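Side-chain contact in PBP5 (Haemophilus influenzae, PDB 3A3J), which removes the terminal D-alanine from cell wall peptide precursors as a D-alanyl-D-alanine carboxypeptidase, a penicillin-binding protein of peptidase family S11: residues A[97-102]-A[200-205]. Numbering follows the deposited sequence.
Sequences VVSGND and GMKTGH. With SO4 (sulfate ion), chain B.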
ATOM      1  N   VAL A  97     -11.125  11.624  -2.336  1.00 27.84           N
ATOM      2  CA  VAL A  97     -12.038  11.465  -3.530  1.00 26.67           C
ATOM      3  C   VAL A  97     -11.710  12.370  -4.704  1.00 27.30           C
ATOM      4  O   VAL A  97     -11.661  11.888  -5.847  1.00 28.59           O
ATOM      5  CB  VAL A  97     -13.490  11.579  -3.084  1.00 27.00           C
ATOM      6  CG1 VAL A  97     -14.483  11.229  -4.238  1.00 25.37           C
ATOM      7  CG2 VAL A  97     -13.676  10.639  -1.873  1.00 24.41           C
ATOM      8  N   VAL A  98     -11.402  13.655  -4.475  1.00 26.09           N
ATOM      9  CA  VAL A  98     -11.204  14.538  -5.625  1.00 26.04           C
ATOM     10  C   VAL A  98      -9.868  15.212  -5.688  1.00 26.37           C
ATOM     11  O   VAL A  98      -9.731  16.189  -6.388  1.00 25.52           O
ATOM     12  CB  VAL A  98     -12.343  15.659  -5.730  1.00 25.82           C
ATOM     13  CG1 VAL A  98     -13.721  14.981  -5.845  1.00 24.25           C
ATOM     14  CG2 VAL A  98     -12.334  16.518  -4.505  1.00 27.12           C
ATOM     15  N   SER A  99      -8.893  14.722  -4.919  1.00 27.16           N
ATOM     16  CA  SER A  99      -7.537  15.257  -4.985  1.00 26.40           C
ATOM     17  C   SER A  99      -7.503  16.775  -4.743  1.00 24.34           C
ATOM     18  O   SER A  99      -6.872  17.521  -5.504  1.00 21.21           O
ATOM     19  CB  SER A  99      -7.020  14.997  -6.368  1.00 26.02           C
ATOM     20  OG  SER A  99      -6.719  13.636  -6.427  1.00 35.51           O
ATOM     21  N   GLY A 100      -8.267  17.240  -3.756  1.00 24.72           N
ATOM     22  CA  GLY A 100      -8.363  18.734  -3.580  1.00 25.83           C
ATOM     23  C   GLY A 100      -7.039  19.345  -3.131  1.00 23.94           C
ATOM     24  O   GLY A 100      -6.581  19.034  -2.059  1.00 24.19           O
ATOM     25  N   ASN A 101      -6.422  20.177  -3.955  1.00 24.51           N
ATOM     26  CA  ASN A 101      -5.097  20.796  -3.585  1.00 26.02           C
ATOM     27  C   ASN A 101      -5.162  21.764  -2.386  1.00 26.62           C
ATOM     28  O   ASN A 101      -4.245  21.822  -1.507  1.00 25.65           O
ATOM     29  CB  ASN A 101      -4.420  21.425  -4.793  1.00 24.91           C
ATOM     30  CG  ASN A 101      -3.838  20.377  -5.690  1.00 28.56           C
ATOM     31  OD1 ASN A 101      -3.572  19.265  -5.238  1.00 30.54           O
ATOM     32  ND2 ASN A 101      -3.663  20.686  -6.954  1.00 31.43           N
ATOM     33  N   ASP A 102      -6.280  22.490  -2.367  1.00 26.33           N
ATOM     34  CA  ASP A 102      -6.580  23.432  -1.314  1.00 26.68           C
ATOM     35  C   ASP A 102      -6.819  22.625  -0.056  1.00 26.67           C
ATOM     36  O   ASP A 102      -6.312  22.981   1.019  1.00 27.03           O
ATOM     37  CB  ASP A 102      -7.819  24.327  -1.685  1.00 25.63           C
ATOM     38  CG  ASP A 102      -9.030  23.514  -2.217  1.00 27.88           C
ATOM     39  OD1 ASP A 102      -9.004  22.232  -2.255  1.00 27.46           O
ATOM     40  OD2 ASP A 102     -10.025  24.188  -2.595  1.00 29.97           O
ATOM     41  N   GLY A 200      -9.956   0.936  -5.001  1.00 25.94           N
ATOM     42  CA  GLY A 200      -8.980   2.022  -4.872  1.00 25.95           C
ATOM     43  C   GLY A 200      -8.168   2.119  -6.136  1.00 25.73           C
ATOM     44  O   GLY A 200      -8.311   1.283  -7.012  1.00 27.14           O
ATOM     45  N   MET A 201      -7.241   3.059  -6.246  1.00 25.67           N
ATOM     46  CA  MET A 201      -6.848   3.929  -5.122  1.00 28.16           C
ATOM     47  C   MET A 201      -6.718   5.410  -5.506  1.00 25.48           C
ATOM     48  O   MET A 201      -7.346   6.242  -4.916  1.00 24.96           O
ATOM     49  CB  MET A 201      -5.495   3.410  -4.583  1.00 27.77           C
ATOM     50  CG  MET A 201      -4.922   4.122  -3.429  1.00 36.05           C
ATOM     51  SD  MET A 201      -3.802   3.015  -2.461  1.00 42.72           S
ATOM     52  CE  MET A 201      -4.897   1.780  -1.821  1.00 39.51           C
ATOM     53  N   LYS A 202      -5.891   5.739  -6.497  1.00 24.25           N
ATOM     54  CA  LYS A 202      -5.630   7.138  -6.700  1.00 24.77           C
ATOM     55  C   LYS A 202      -5.079   7.383  -8.074  1.00 23.33           C
ATOM     56  O   LYS A 202      -4.285   6.611  -8.532  1.00 22.73           O
ATOM     57  CB  LYS A 202      -4.565   7.563  -5.644  1.00 25.94           C
ATOM     58  CG  LYS A 202      -3.970   8.999  -5.800  1.00 26.35           C
ATOM     59  CD  LYS A 202      -4.941  10.095  -5.518  1.00 31.63           C
ATOM     60  CE  LYS A 202      -5.850   9.927  -4.349  1.00 30.07           C
ATOM     61  NZ  LYS A 202      -6.523  11.267  -4.252  1.00 37.66           N
ATOM     62  N   THR A 203      -5.454   8.500  -8.697  1.00 23.33           N
ATOM     63  CA  THR A 203      -5.026   8.832 -10.055  1.00 22.34           C
ATOM     64  C   THR A 203      -4.131  10.040 -10.070  1.00 21.73           C
ATOM     65  O   THR A 203      -4.104  10.788  -9.099  1.00 20.72           O
ATOM     66  CB  THR A 203      -6.273   9.237 -10.903  1.00 24.94           C
ATOM     67  OG1 THR A 203      -7.010  10.283 -10.221  1.00 25.73           O
ATOM     68  CG2 THR A 203      -7.229   8.071 -10.988  1.00 23.37           C
ATOM     69  N   GLY A 204      -3.412  10.248 -11.171  1.00 20.36           N
ATOM     70  CA  GLY A 204      -2.579  11.429 -11.277  1.00 23.29           C
ATOM     71  C   GLY A 204      -2.150  11.594 -12.724  1.00 23.71           C
ATOM     72  O   GLY A 204      -2.380  10.692 -13.569  1.00 23.49           O
ATOM     73  N   HIS A 205      -1.524  12.730 -13.015  1.00 24.44           N
ATOM     74  CA  HIS A 205      -0.987  13.010 -14.354  1.00 24.78           C
ATOM     75  C   HIS A 205       0.112  14.040 -14.214  1.00 26.52           C
ATOM     76  O   HIS A 205       0.027  14.963 -13.390  1.00 25.58           O
ATOM     77  CB  HIS A 205      -2.117  13.482 -15.329  1.00 25.08           C
ATOM     78  CG  HIS A 205      -2.881  14.693 -14.864  1.00 22.99           C
ATOM     79  ND1 HIS A 205      -2.442  15.989 -15.089  1.00 22.54           N
ATOM     80  CD2 HIS A 205      -4.033  14.801 -14.154  1.00 19.76           C
ATOM     81  CE1 HIS A 205      -3.268  16.834 -14.508  1.00 22.13           C
ATOM     82  NE2 HIS A 205      -4.262  16.142 -13.956  1.00 23.56           N
TER
HETATM   83  S   SO4 B   1      -6.409  12.902 -12.617  1.00 27.74           S
HETATM   84  O1  SO4 B   1      -6.387  12.755 -11.156  1.00 23.59           O
HETATM   85  O2  SO4 B   1      -5.182  12.565 -13.338  1.00 22.08           O
HETATM   86  O3  SO4 B   1      -7.514  12.031 -12.962  1.00 27.04           O
HETATM   87  O4  SO4 B   1      -6.547  14.351 -13.022  1.00 23.23           O
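Lys202 NZ has three oxygen partners: it gives a weak hydrogen bond to Ser99 OG, 3.2 Å away, a sounder one to the carbonyl oxygen of Ile96 and another weak one to that of Val95. This is where two signature motifs of the penicillin-binding protein fold face each other across the active site, Ser99-Gly100-Asn101 (SxN) and Lys202-Thr203-Gly204 (KTG); Ser99 is probably catalytic and Lys202 probably binds substrate. The lysine lies on 197-206, an outer strand of the antiparallel sheet, and a classic beta bulge at Met201 and Lys202 faces Val214 of the next strand. Its chain starts with CG anti to the backbone N (chi1 172°), then bends at chi2 and chi3, which carries NZ over to the end of helix 88-98. Ser99 is the first residue past that helix, with positive phi, and its CB points at the strand; OG makes the closest approach to the lysine. The Ser99 side chain lies about 4 Å from those of Lys39 and Ser36, probably the proton acceptor and the acyl-ester serine, while Asn101 OD1 takes a weak hydrogen bond from Lys39 NZ. One residue further on from Lys202, Thr203 reaches a sulfate, probably from the crystallisation liquor, that Arg238 NH2 also holds. Thr203 OG1, with chi1 at 53°, flanked by its own N and C, donates to sulfate O1 at 2.7 Å.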